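Local coordinates for protein glucosidase (Croceicoccus marinus, PDB 5Z3K) that acts as a beta-glucosidase of glycoside hydrolase family 39, probably cleaving O-glycosyl bonds, at residues Thr65-Thr70 with Pro74-Asp79; Trp152-Gln157 with Glu174-Ala179; Leu163-Ser166 with Gln171-Glu174; Gly167-Phe172 with Gly204-Gly209; Gly193-Ala198 with Glu208-Tyr213. All blocks are in the same frame, centred on the assembly; numbering follows the deposited sequence.

Interaction 1. Residues Thr65-Thr70 with Pro74-Asp79; sequences TIDNPT and PDWSAD
T65 meets W76 through its backbone: T65 C lies 3.8 Å from W76 NE1, at a slant to the indole. Its hydroxyl is hydrogen bonded to Q118 O and N116 ND2. I66 also contributes main chain, its C lying in the indole plane at the ring edge. The indole N-H is hydrogen bonded to D64 O. In D67, CG stands anti to the carbonyl carbon (chi1 -70°), which brings the carboxylate over to W76: OD1 of D67 accepts W76 N at 2.9 Å in a nearly straight bond (171°), the donor arriving from above the carboxylate plane. D67 OD2 comes to 3.8 Å from D75 OD1, two like charges side by side. A water donating to both oxygens probably eases the repulsion, as do S77 N, which closes an Asx turn, and S77 OG, both reaching D75 OD1 from one face of its plane. N68 N donates to P74 O at 3.1 Å; N68 OD1 takes T70 N in a second Asx turn while ND2 is hydrogen bonded to D64 OD2. The ring of P74 packs on main-chain oxygens, P74 CB lying 3.2 Å from N68 O and 3.8 Å from P69 O. The fold-back is a surface loop between strand 53-55 and helix 89-100. W76 fixes it to helix 123-138, its ring resting on Y126 and V129 and its carbonyl taking a bond from K125 NZ.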
# COMPACT_ATOMS: atom_id res chain seq x y z
N THR A 65 12.79 -6.28 -21.25
CA THR A 65 12.93 -7.48 -22.06
C THR A 65 13.54 -7.20 -23.42
O THR A 65 13.71 -8.12 -24.22
CB THR A 65 11.57 -8.17 -22.23
OG1 THR A 65 10.58 -7.20 -22.60
CG2 THR A 65 11.15 -8.84 -20.93
N ILE A 66 13.86 -5.94 -23.72
CA ILE A 66 14.73 -5.58 -24.82
C ILE A 66 15.89 -4.78 -24.23
O ILE A 66 15.89 -4.43 -23.05
CB ILE A 66 14.00 -4.79 -25.92
CG1 ILE A 66 13.46 -3.48 -25.34
CG2 ILE A 66 12.88 -5.64 -26.53
CD1 ILE A 66 12.62 -2.67 -26.29
N ASP A 67 16.88 -4.48 -25.07
CA ASP A 67 17.99 -3.65 -24.63
C ASP A 67 17.48 -2.25 -24.31
O ASP A 67 16.67 -1.68 -25.04
CB ASP A 67 19.09 -3.58 -25.70
CG ASP A 67 19.84 -4.90 -25.87
OD1 ASP A 67 19.42 -5.92 -25.29
OD2 ASP A 67 20.85 -4.91 -26.61
N ASN A 68 17.99 -1.68 -23.21
CA ASN A 68 17.54 -0.40 -22.66
C ASN A 68 18.57 0.04 -21.63
O ASN A 68 18.87 -0.72 -20.69
CB ASN A 68 16.14 -0.56 -22.05
CG ASN A 68 15.59 0.73 -21.45
OD1 ASN A 68 16.30 1.72 -21.30
ND2 ASN A 68 14.31 0.70 -21.09
N PRO A 69 19.15 1.24 -21.77
CA PRO A 69 20.20 1.65 -20.82
C PRO A 69 19.77 1.66 -19.37
O PRO A 69 20.59 1.36 -18.48
CB PRO A 69 20.57 3.06 -21.31
CG PRO A 69 20.30 3.02 -22.77
CD PRO A 69 19.08 2.13 -22.94
N THR A 70 18.52 2.02 -19.08
CA THR A 70 18.07 2.14 -17.70
C THR A 70 17.65 0.81 -17.09
O THR A 70 17.35 0.76 -15.89
CB THR A 70 16.90 3.12 -17.61
OG1 THR A 70 15.80 2.62 -18.38
CG2 THR A 70 17.30 4.50 -18.13
N PRO A 74 21.00 -4.11 -19.07
CA PRO A 74 20.76 -3.21 -20.21
C PRO A 74 21.08 -3.81 -21.56
O PRO A 74 20.52 -3.35 -22.56
CB PRO A 74 21.66 -2.00 -19.91
CG PRO A 74 22.66 -2.49 -18.93
CD PRO A 74 22.02 -3.59 -18.14
N ASP A 75 21.96 -4.80 -21.63
CA ASP A 75 22.41 -5.39 -22.89
C ASP A 75 22.21 -6.90 -22.80
O ASP A 75 22.98 -7.59 -22.12
CB ASP A 75 23.88 -5.05 -23.15
CG ASP A 75 24.43 -5.64 -24.44
OD1 ASP A 75 23.85 -6.60 -24.99
OD2 ASP A 75 25.48 -5.14 -24.89
N TRP A 76 21.21 -7.42 -23.50
CA TRP A 76 20.89 -8.83 -23.36
C TRP A 76 21.90 -9.76 -24.05
O TRP A 76 21.78 -10.98 -23.91
CB TRP A 76 19.47 -9.10 -23.86
CG TRP A 76 18.45 -8.73 -22.82
CD1 TRP A 76 17.67 -7.61 -22.79
CD2 TRP A 76 18.12 -9.49 -21.65
NE1 TRP A 76 16.87 -7.62 -21.66
CE2 TRP A 76 17.13 -8.77 -20.95
CE3 TRP A 76 18.57 -10.71 -21.13
CZ2 TRP A 76 16.58 -9.23 -19.75
CZ3 TRP A 76 18.02 -11.17 -19.94
CH2 TRP A 76 17.03 -10.43 -19.27
N SER A 77 22.90 -9.22 -24.75
CA SER A 77 23.97 -10.06 -25.27
C SER A 77 25.11 -10.24 -24.27
O SER A 77 26.01 -11.05 -24.52
CB SER A 77 24.52 -9.47 -26.57
OG SER A 77 25.22 -8.26 -26.32
N ALA A 78 25.08 -9.53 -23.14
CA ALA A 78 26.18 -9.54 -22.19
C ALA A 78 26.20 -10.84 -21.38
O ALA A 78 25.21 -11.57 -21.29
CB ALA A 78 26.08 -8.35 -21.24
N ASP A 79 27.35 -11.12 -20.80
CA ASP A 79 27.53 -12.29 -19.94
C ASP A 79 26.68 -12.17 -18.69
O ASP A 79 26.92 -11.28 -17.86
CB ASP A 79 29.02 -12.41 -19.59
CG ASP A 79 29.34 -13.60 -18.71
OD1 ASP A 79 28.43 -14.28 -18.20
OD2 ASP A 79 30.55 -13.85 -18.52
O HOH W 1 21.93 -7.18 -27.11

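Interaction 2. Residues Trp152-Gln157 with Glu174-Ala179; sequences WEFGDQ and EMYAAA
F154 is the bump of this contact, and the helix offers the hollow: M175, Y176 and A179 line one side of the phenyl ring as it leaves the strand. With CG anti to the backbone N (chi1 -179°), the ring stands out from the strand and lays one face on the helix backbone, where M175 C and Y176 N sit above its rim. Y176 CA points a C-H at that same face, 4.2 Å from the ring centroid and 20° off the normal, a CH-pi contact. The far end of the ring fits most tightly, F154 CZ being 3.4 Å from CB of M175, which is modelled as selenomethionine. The chain of M175 bends at chi3 and brings CE round to the ring edge, in its plane. A179 CB fills in near F154 CD1 at 4.1 Å. The shapes also fit in reverse: the Y176 side chain runs back alongside F154, pointing the other way, and its ring edge meets the root of the phenylalanine, Y176 CD1 lying 3.6 Å from F154 CB. The strand and helix segments run nearly antiparallel, their axes 9.2 Å apart, the spacing of a barrel strand and the helix covering it. F172 meets F154 edge-to-face, and Y126 of helix 123-138 packs against it too. E153 heads the other way and forms a salt bridge with R55. What joins strand to helix here is thus carbon against carbon and ring face: dispersion and fit hold it, and the polar end of Y176 is satisfied away from it, by P220 O.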
# COMPACT_ATOMS: atom_id res chain seq x y z
N TRP A 152 9.18 -10.89 -3.72
CA TRP A 152 9.47 -10.75 -5.13
C TRP A 152 8.18 -10.94 -5.92
O TRP A 152 7.57 -12.02 -5.87
CB TRP A 152 10.56 -11.73 -5.57
CG TRP A 152 11.88 -11.42 -4.92
CD1 TRP A 152 12.30 -11.80 -3.67
CD2 TRP A 152 12.93 -10.61 -5.46
NE1 TRP A 152 13.56 -11.30 -3.42
CE2 TRP A 152 13.96 -10.56 -4.50
CE3 TRP A 152 13.10 -9.92 -6.66
CZ2 TRP A 152 15.15 -9.87 -4.71
CZ3 TRP A 152 14.29 -9.23 -6.87
CH2 TRP A 152 15.30 -9.21 -5.89
N GLU A 153 7.76 -9.89 -6.61
CA GLU A 153 6.52 -9.89 -7.36
C GLU A 153 6.82 -9.98 -8.85
O GLU A 153 7.64 -9.21 -9.37
CB GLU A 153 5.69 -8.63 -7.08
CG GLU A 153 4.33 -8.58 -7.82
CD GLU A 153 3.57 -7.29 -7.55
OE1 GLU A 153 2.31 -7.32 -7.49
OE2 GLU A 153 4.23 -6.24 -7.38
N PHE A 154 6.14 -10.88 -9.53
CA PHE A 154 6.19 -10.93 -10.99
C PHE A 154 4.88 -10.42 -11.57
O PHE A 154 3.83 -11.03 -11.35
CB PHE A 154 6.47 -12.33 -11.53
CG PHE A 154 6.55 -12.37 -13.03
CD1 PHE A 154 7.75 -12.07 -13.67
CD2 PHE A 154 5.43 -12.62 -13.80
CE1 PHE A 154 7.83 -12.06 -15.07
CE2 PHE A 154 5.50 -12.62 -15.19
CZ PHE A 154 6.70 -12.32 -15.82
N GLY A 155 4.95 -9.34 -12.33
CA GLY A 155 3.79 -8.86 -13.06
C GLY A 155 3.32 -7.47 -12.66
O GLY A 155 3.54 -7.02 -11.53
N ASP A 156 2.65 -6.79 -13.58
CA ASP A 156 1.94 -5.56 -13.26
C ASP A 156 0.80 -5.41 -14.26
O ASP A 156 1.05 -5.09 -15.42
CB ASP A 156 2.87 -4.35 -13.28
CG ASP A 156 2.18 -3.09 -12.79
OD1 ASP A 156 1.54 -2.41 -13.62
OD2 ASP A 156 2.27 -2.77 -11.58
N GLN A 157 -0.43 -5.65 -13.81
CA GLN A 157 -1.63 -5.46 -14.62
C GLN A 157 -1.55 -6.13 -16.00
O GLN A 157 -1.78 -5.48 -17.02
CB GLN A 157 -1.93 -3.98 -14.78
CG GLN A 157 -1.48 -3.16 -13.59
CD GLN A 157 -1.90 -1.71 -13.63
OE1 GLN A 157 -3.03 -1.38 -13.98
NE2 GLN A 157 -0.99 -0.82 -13.24
N GLU A 174 4.95 -18.91 -18.12
CA GLU A 174 6.28 -19.51 -18.12
C GLU A 174 7.30 -18.56 -17.53
O GLU A 174 8.23 -18.98 -16.83
CB GLU A 174 6.67 -19.93 -19.54
CG GLU A 174 5.85 -21.10 -20.08
CD GLU A 174 6.05 -22.38 -19.27
OE1 GLU A 174 5.04 -23.00 -18.85
OE2 GLU A 174 7.22 -22.79 -19.06
N MSE A 175 7.12 -17.26 -17.77
CA MSE A 175 7.97 -16.24 -17.17
C MSE A 175 7.80 -16.22 -15.65
O MSE A 175 8.77 -16.09 -14.91
CB MSE A 175 7.66 -14.88 -17.77
CG MSE A 175 8.24 -14.66 -19.14
SE MSE A 175 7.72 -12.97 -19.91
CE MSE A 175 8.84 -11.74 -18.86
N TYR A 176 6.55 -16.35 -15.19
CA TYR A 176 6.32 -16.44 -13.75
C TYR A 176 7.05 -17.64 -13.16
O TYR A 176 7.72 -17.53 -12.13
CB TYR A 176 4.83 -16.52 -13.43
CG TYR A 176 4.65 -16.65 -11.94
CD1 TYR A 176 4.88 -15.56 -11.11
CD2 TYR A 176 4.30 -17.86 -11.35
CE1 TYR A 176 4.76 -15.66 -9.73
CE2 TYR A 176 4.18 -17.97 -9.98
CZ TYR A 176 4.41 -16.86 -9.17
OH TYR A 176 4.30 -16.94 -7.82
N ALA A 177 6.93 -18.80 -13.81
CA ALA A 177 7.56 -20.00 -13.26
C ALA A 177 9.08 -19.85 -13.23
O ALA A 177 9.73 -20.30 -12.28
CB ALA A 177 7.15 -21.23 -14.07
N ALA A 178 9.65 -19.23 -14.26
CA ALA A 178 11.09 -19.00 -14.27
C ALA A 178 11.51 -18.10 -13.11
O ALA A 178 12.50 -18.38 -12.43
CB ALA A 178 11.52 -18.38 -15.61
N ALA A 179 10.76 -17.03 -12.88
CA ALA A 179 11.07 -16.13 -11.77
C ALA A 179 10.92 -16.83 -10.43
O ALA A 179 11.77 -16.68 -9.55
CB ALA A 179 10.18 -14.89 -11.84

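Interaction 3. Residues Leu163-Ser166 with Gln171-Glu174; sequences LHFS and QFYE
F165 and F172 form a T-shaped aromatic pair, the edge of F172 directed at the face of F165. Their planes stand 89° apart and the ring centroids are 5.2 Å from each other. The atom doing the touching is F172 CD2, which hovers 3.8 Å above the F165 plane, over its centre. This is close to the ideal geometry for setting the positive rim of one ring on the pi cloud of the other. Apolar packing comes next. F165 CE2 lies 3.6 Å from F172 CB, and the neighbouring F165 CZ comes to 3.7 Å from F172 N, so the outer end of the phenyl ring also rests against the first turn of the helix. The torsion behind this is chi1 of F165, -172°, which extends the ring from the loop toward the helix. Q171 takes a lesser part, with its CB 4.4 Å from F165 CZ; its amide oxygen is used by T168 N. A serine in place of F165 removes that ring face, which would probably open a gap between loop and helix and leave the edge of F172 without its aromatic partner. F172 in turn meets F154 and F206 edge-to-face, so the pair belongs to a larger aromatic cluster. The setting is that of a beta-alpha loop in a TIM barrel, the chain between strand 151-154 and helix 169-186 folding back onto the start of its own helix.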
# COMPACT_ATOMS: atom_id res chain seq x y z
N LEU A 163 -1.70 -3.20 -22.61
CA LEU A 163 -0.91 -2.01 -22.33
C LEU A 163 0.24 -2.26 -21.36
O LEU A 163 1.18 -1.46 -21.33
CB LEU A 163 -1.82 -0.92 -21.79
CG LEU A 163 -2.90 -0.46 -22.79
CD1 LEU A 163 -3.76 0.65 -22.21
CD2 LEU A 163 -2.27 -0.03 -24.10
N HIS A 164 0.20 -3.34 -20.58
CA HIS A 164 1.33 -3.70 -19.71
C HIS A 164 2.00 -5.01 -20.08
O HIS A 164 3.16 -5.22 -19.68
CB HIS A 164 0.88 -3.80 -18.24
CG HIS A 164 0.60 -2.48 -17.61
ND1 HIS A 164 1.00 -2.17 -16.32
CD2 HIS A 164 -0.03 -1.38 -18.08
CE1 HIS A 164 0.62 -0.94 -16.03
NE2 HIS A 164 -0.01 -0.43 -17.08
N PHE A 165 1.33 -5.89 -20.82
CA PHE A 165 1.93 -7.15 -21.27
C PHE A 165 1.35 -7.49 -22.63
O PHE A 165 0.13 -7.67 -22.75
CB PHE A 165 1.66 -8.27 -20.27
CG PHE A 165 2.40 -9.53 -20.57
CD1 PHE A 165 3.76 -9.63 -20.28
CD2 PHE A 165 1.75 -10.63 -21.13
CE1 PHE A 165 4.45 -10.79 -20.56
CE2 PHE A 165 2.45 -11.79 -21.41
CZ PHE A 165 3.80 -11.87 -21.13
N SER A 166 2.21 -7.60 -23.65
CA SER A 166 1.76 -7.91 -25.00
C SER A 166 2.06 -9.35 -25.41
O SER A 166 1.84 -9.71 -26.58
CB SER A 166 2.39 -6.94 -26.00
OG SER A 166 3.80 -6.97 -25.91
N GLN A 171 2.96 -17.32 -22.25
CA GLN A 171 4.27 -16.69 -22.12
C GLN A 171 4.41 -16.04 -20.75
O GLN A 171 5.47 -16.12 -20.12
CB GLN A 171 4.48 -15.66 -23.23
CG GLN A 171 4.61 -16.29 -24.62
CD GLN A 171 4.76 -15.25 -25.72
OE1 GLN A 171 3.95 -14.34 -25.85
NE2 GLN A 171 5.81 -15.39 -26.52
N PHE A 172 3.34 -15.40 -20.27
CA PHE A 172 3.36 -14.82 -18.93
C PHE A 172 3.54 -15.90 -17.87
O PHE A 172 4.34 -15.74 -16.94
CB PHE A 172 2.07 -14.03 -18.68
CG PHE A 172 2.06 -13.28 -17.37
CD1 PHE A 172 1.71 -13.92 -16.19
CD2 PHE A 172 2.39 -11.93 -17.33
CE1 PHE A 172 1.71 -13.23 -14.98
CE2 PHE A 172 2.38 -11.24 -16.12
CZ PHE A 172 2.05 -11.89 -14.94
N TYR A 173 2.83 -17.03 -18.00
CA TYR A 173 2.94 -18.09 -17.00
C TYR A 173 4.35 -18.67 -16.96
O TYR A 173 4.89 -18.94 -15.88
CB TYR A 173 1.94 -19.22 -17.29
CG TYR A 173 0.49 -18.83 -17.47
CD1 TYR A 173 -0.04 -17.67 -16.89
CD2 TYR A 173 -0.37 -19.63 -18.22
CE1 TYR A 173 -1.39 -17.33 -17.07
CE2 TYR A 173 -1.70 -19.29 -18.41
CZ TYR A 173 -2.21 -18.15 -17.84
OH TYR A 173 -3.54 -17.84 -18.04
N GLU A 174 4.95 -18.91 -18.12
CA GLU A 174 6.28 -19.51 -18.12
C GLU A 174 7.30 -18.56 -17.53
O GLU A 174 8.23 -18.98 -16.83
CB GLU A 174 6.67 -19.93 -19.54
CG GLU A 174 5.85 -21.10 -20.08
CD GLU A 174 6.05 -22.38 -19.27
OE1 GLU A 174 5.04 -23.00 -18.85
OE2 GLU A 174 7.22 -22.79 -19.06

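Interaction 4. Residues Gly167-Phe172 with Gly204-Gly209; sequences GTPDQF and GPFREG
Two neighbouring helices of the barrel wall, 169-186 and 208-216, meet here at their N-terminal ends, where P169 and F172 pack against P205 and F206. Toward the outside the two prolines cross at a slant, P169 CG lying 3.7 Å from P205 CB. Further in, F206 turns its edge to a face of F172, the planes 75° apart. Its CE1 makes the close approach, 3.6 Å from F172 CG, and F172 CB lies in the plane of the F206 ring at its edge. CG of F206 is anti to the carbonyl carbon (chi1 -59°), and the ring so placed also reaches P169 with its CZ. Replacing F206 by an alanine would probably open a gap between the two helix starts and leave that face of F172 without its aromatic neighbour. Both ends are tied up locally. T168 and Q171 make a capping box, T168 N giving to Q171 OE1 at 2.8 Å and Q171 N giving back to T168 OG1. On the other side R207 grips E208 side-on, NE to OE1 and NH2 to OE2, the salt bridge between R207 NH2 and E208 OE2 measuring 2.7 Å. G204 N reaches E208 OE1 from the opposite face of the carboxylate to R207 NE, so the turn from G204 to R207 is tied to the helix it precedes. The chemistry divides accordingly: polar bonds shape each helix start by itself, and between these two segments the bridge is proline carbons and aromatic rings, with the hydrogen bond from Y173 OH to P205 O as a polar link just beyond.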
# COMPACT_ATOMS: atom_id res chain seq x y z
N GLY A 167 2.56 -10.18 -24.50
CA GLY A 167 2.71 -11.59 -24.79
C GLY A 167 1.41 -12.34 -24.59
O GLY A 167 0.37 -11.77 -24.26
N THR A 168 1.47 -13.66 -24.78
CA THR A 168 0.30 -14.48 -24.49
C THR A 168 0.28 -14.85 -23.01
O THR A 168 1.29 -14.73 -22.31
CB THR A 168 0.31 -15.75 -25.32
OG1 THR A 168 1.41 -16.58 -24.92
CG2 THR A 168 0.41 -15.42 -26.80
N PRO A 169 -0.87 -15.31 -22.50
CA PRO A 169 -0.87 -15.81 -21.12
C PRO A 169 0.13 -16.91 -20.88
O PRO A 169 0.84 -16.88 -19.86
CB PRO A 169 -2.32 -16.29 -20.93
CG PRO A 169 -3.11 -15.37 -21.83
CD PRO A 169 -2.23 -15.16 -23.04
N ASP A 170 0.24 -17.90 -21.79
CA ASP A 170 1.24 -18.94 -21.64
C ASP A 170 2.64 -18.36 -21.48
O ASP A 170 3.44 -18.85 -20.67
CB ASP A 170 1.22 -19.89 -22.84
CG ASP A 170 0.04 -20.85 -22.80
OD1 ASP A 170 -0.40 -21.23 -21.69
OD2 ASP A 170 -0.43 -21.23 -23.90
N GLN A 171 2.96 -17.32 -22.25
CA GLN A 171 4.27 -16.69 -22.12
C GLN A 171 4.41 -16.04 -20.75
O GLN A 171 5.47 -16.12 -20.12
CB GLN A 171 4.48 -15.66 -23.23
CG GLN A 171 4.61 -16.29 -24.62
CD GLN A 171 4.76 -15.25 -25.72
OE1 GLN A 171 3.95 -14.34 -25.85
NE2 GLN A 171 5.81 -15.39 -26.52
N PHE A 172 3.34 -15.40 -20.27
CA PHE A 172 3.36 -14.82 -18.93
C PHE A 172 3.54 -15.90 -17.87
O PHE A 172 4.34 -15.74 -16.94
CB PHE A 172 2.07 -14.03 -18.68
CG PHE A 172 2.06 -13.28 -17.37
CD1 PHE A 172 1.71 -13.92 -16.19
CD2 PHE A 172 2.39 -11.93 -17.33
CE1 PHE A 172 1.71 -13.23 -14.98
CE2 PHE A 172 2.38 -11.24 -16.12
CZ PHE A 172 2.05 -11.89 -14.94
N GLY A 204 -10.73 -14.25 -16.05
CA GLY A 204 -9.80 -14.10 -17.14
C GLY A 204 -8.54 -14.93 -17.02
O GLY A 204 -8.31 -15.62 -16.02
N PRO A 205 -7.70 -14.87 -18.05
CA PRO A 205 -6.46 -15.66 -18.05
C PRO A 205 -5.46 -15.24 -16.96
O PRO A 205 -4.59 -16.04 -16.61
CB PRO A 205 -5.89 -15.41 -19.45
CG PRO A 205 -6.45 -14.11 -19.87
CD PRO A 205 -7.84 -14.06 -19.27
N PHE A 206 -5.57 -14.03 -16.42
CA PHE A 206 -4.65 -13.62 -15.37
C PHE A 206 -5.28 -13.67 -13.99
O PHE A 206 -4.65 -13.27 -13.01
CB PHE A 206 -4.08 -12.24 -15.69
CG PHE A 206 -3.34 -12.22 -16.99
CD1 PHE A 206 -2.11 -12.86 -17.11
CD2 PHE A 206 -3.90 -11.64 -18.12
CE1 PHE A 206 -1.44 -12.88 -18.31
CE2 PHE A 206 -3.23 -11.65 -19.33
CZ PHE A 206 -2.00 -12.27 -19.43
N ARG A 207 -6.51 -14.19 -13.89
CA ARG A 207 -7.07 -14.55 -12.60
C ARG A 207 -7.21 -16.07 -12.54
O ARG A 207 -6.29 -16.75 -12.07
CB ARG A 207 -8.41 -13.84 -12.36
CG ARG A 207 -8.84 -13.83 -10.89
CD ARG A 207 -10.13 -13.05 -10.67
NE ARG A 207 -11.31 -13.79 -11.14
CZ ARG A 207 -12.57 -13.45 -10.89
NH1 ARG A 207 -12.83 -12.37 -10.16
NH2 ARG A 207 -13.57 -14.18 -11.36
N GLU A 208 -8.32 -16.60 -13.05
CA GLU A 208 -8.51 -18.06 -13.08
C GLU A 208 -7.39 -18.76 -13.84
O GLU A 208 -6.85 -19.77 -13.38
CB GLU A 208 -9.87 -18.38 -13.70
CG GLU A 208 -11.05 -18.20 -12.76
CD GLU A 208 -11.59 -16.77 -12.73
OE1 GLU A 208 -10.89 -15.84 -13.19
OE2 GLU A 208 -12.72 -16.58 -12.22
N GLY A 209 -7.03 -18.24 -15.01
CA GLY A 209 -6.00 -18.89 -15.82
C GLY A 209 -4.64 -18.90 -15.15
O GLY A 209 -3.87 -19.86 -15.31

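Interaction 5. Residues Gly193-Ala198 with Glu208-Tyr213; sequences GGPCVA and EGFLDY
P195 lies flat-on against F210, and nearly all the close packing is in this one pair. P195 CB stands over the middle of the phenyl ring, 4.0 Å from its centroid and only 4° off the normal, a CH-pi contact of textbook alignment. P195 CD sits beyond the rim, 3.6 Å from F210 CE2. The ring is brought there by a CG anti to the backbone N (chi1 -177°), which extends it from the helix toward the strand. The peptide bond before P195 is cis, and the carbonyl of G194 adds a looser touch, its O 3.9 Å from F210 CE2 and oblique to the ring. Beyond that pair the contact thins out quickly. E208, D212 and Y213 lie well away from the strand segment, in partly exposed positions; Y213 OH is hydrogen bonded to E174 OE1 of the adjacent helix. The buried side is continued by others: Y176 meets F210 edge-to-face, F172 packs on both P195 and F210, and L224 comes from the next strand. Strand 191-197, helix 208-216 and strand 223-229 form a right-handed beta-alpha-beta crossover, the repeating element of the TIM barrel, and F210 on P195 is where its helix lies down on its first strand.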
# COMPACT_ATOMS: atom_id res chain seq x y z
N GLY A 193 5.36 -14.10 -5.70
CA GLY A 193 3.95 -14.07 -6.03
C GLY A 193 3.68 -13.13 -7.19
O GLY A 193 4.59 -12.63 -7.84
N GLY A 194 2.39 -12.92 -7.45
CA GLY A 194 1.94 -12.18 -8.61
C GLY A 194 0.45 -12.39 -8.74
O GLY A 194 -0.18 -12.93 -7.84
N PRO A 195 -0.14 -12.00 -9.88
CA PRO A 195 0.44 -11.36 -11.05
C PRO A 195 0.13 -9.88 -11.10
O PRO A 195 0.32 -9.26 -12.14
CB PRO A 195 -0.26 -12.08 -12.20
CG PRO A 195 -1.67 -12.20 -11.65
CD PRO A 195 -1.52 -12.44 -10.16
N CYS A 196 -0.40 -9.34 -10.00
CA CYS A 196 -0.87 -7.96 -9.92
C CYS A 196 -2.08 -7.77 -10.83
O CYS A 196 -2.05 -6.97 -11.77
CB CYS A 196 0.23 -6.95 -10.26
SG CYS A 196 -0.25 -5.23 -9.89
N VAL A 197 -3.16 -8.49 -10.52
CA VAL A 197 -4.41 -8.39 -11.25
C VAL A 197 -4.95 -6.97 -11.20
O VAL A 197 -5.18 -6.41 -10.12
CB VAL A 197 -5.44 -9.38 -10.66
CG1 VAL A 197 -6.73 -9.35 -11.48
CG2 VAL A 197 -4.86 -10.78 -10.60
N ALA A 198 -5.20 -6.38 -12.37
CA ALA A 198 -5.75 -5.04 -12.43
C ALA A 198 -7.26 -5.02 -12.21
O ALA A 198 -7.79 -4.05 -11.66
CB ALA A 198 -5.43 -4.38 -13.77
N GLU A 208 -8.32 -16.60 -13.05
CA GLU A 208 -8.51 -18.06 -13.08
C GLU A 208 -7.39 -18.76 -13.84
O GLU A 208 -6.85 -19.77 -13.38
CB GLU A 208 -9.87 -18.38 -13.70
CG GLU A 208 -11.05 -18.20 -12.76
CD GLU A 208 -11.59 -16.77 -12.73
OE1 GLU A 208 -10.89 -15.84 -13.19
OE2 GLU A 208 -12.72 -16.58 -12.22
N GLY A 209 -7.03 -18.24 -15.01
CA GLY A 209 -6.00 -18.89 -15.82
C GLY A 209 -4.64 -18.90 -15.15
O GLY A 209 -3.87 -19.86 -15.31
N PHE A 210 -4.31 -17.84 -14.40
CA PHE A 210 -3.06 -17.81 -13.65
C PHE A 210 -3.10 -18.80 -12.49
O PHE A 210 -2.16 -19.59 -12.31
CB PHE A 210 -2.80 -16.38 -13.15
CG PHE A 210 -1.51 -16.23 -12.42
CD1 PHE A 210 -0.30 -16.34 -13.09
CD2 PHE A 210 -1.49 -15.97 -11.05
CE1 PHE A 210 0.90 -16.20 -12.42
CE2 PHE A 210 -0.29 -15.84 -10.38
CZ PHE A 210 0.90 -15.95 -11.06
N LEU A 211 -4.16 -18.77 -11.68
CA LEU A 211 -4.28 -19.70 -10.57
C LEU A 211 -4.30 -21.15 -11.06
O LEU A 211 -3.73 -22.03 -10.41
CB LEU A 211 -5.55 -19.39 -9.77
CG LEU A 211 -5.45 -18.11 -8.94
CD1 LEU A 211 -6.83 -17.60 -8.56
CD2 LEU A 211 -4.61 -18.40 -7.71
N ASP A 212 -4.97 -21.40 -12.18
CA ASP A 212 -5.01 -22.75 -12.73
C ASP A 212 -3.61 -23.22 -13.12
O ASP A 212 -3.24 -24.37 -12.86
CB ASP A 212 -5.97 -22.81 -13.92
CG ASP A 212 -6.05 -24.21 -14.54
OD1 ASP A 212 -6.52 -25.15 -13.87
OD2 ASP A 212 -5.64 -24.36 -15.72
N TYR A 213 -2.82 -22.33 -13.72
CA TYR A 213 -1.48 -22.70 -14.17
C TYR A 213 -0.57 -23.05 -12.99
O TYR A 213 0.12 -24.07 -13.01
CB TYR A 213 -0.86 -21.58 -15.00
CG TYR A 213 0.59 -21.86 -15.35
CD1 TYR A 213 1.62 -21.44 -14.51
CD2 TYR A 213 0.92 -22.56 -16.50
CE1 TYR A 213 2.95 -21.72 -14.82
CE2 TYR A 213 2.24 -22.83 -16.82
CZ TYR A 213 3.25 -22.41 -15.97
OH TYR A 213 4.56 -22.68 -16.27

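How the interactions relate
Interactions 2 to 5 form one patch of the barrel wall, their centres 7 to 11 Å apart. Interactions 2, 3 and 4 use helix 169-186; interactions 4 and 5 share the start of helix 208-216. Strands 151-154 and 191-197 of interactions 2 and 5 are neighbours in the eight-stranded parallel sheet, joined by backbone hydrogen bonds, F154 to G193 among them. F172 touches F154, F165, F206 and P195. Interaction 1 comes first in the chain, its centre about 19 Å from that of interaction 2, which it just touches through T65 and M175. Interaction 2 closes before interaction 5 opens, while the segments of interactions 2 and 4 alternate, so successive beta-alpha units are packed into one wall.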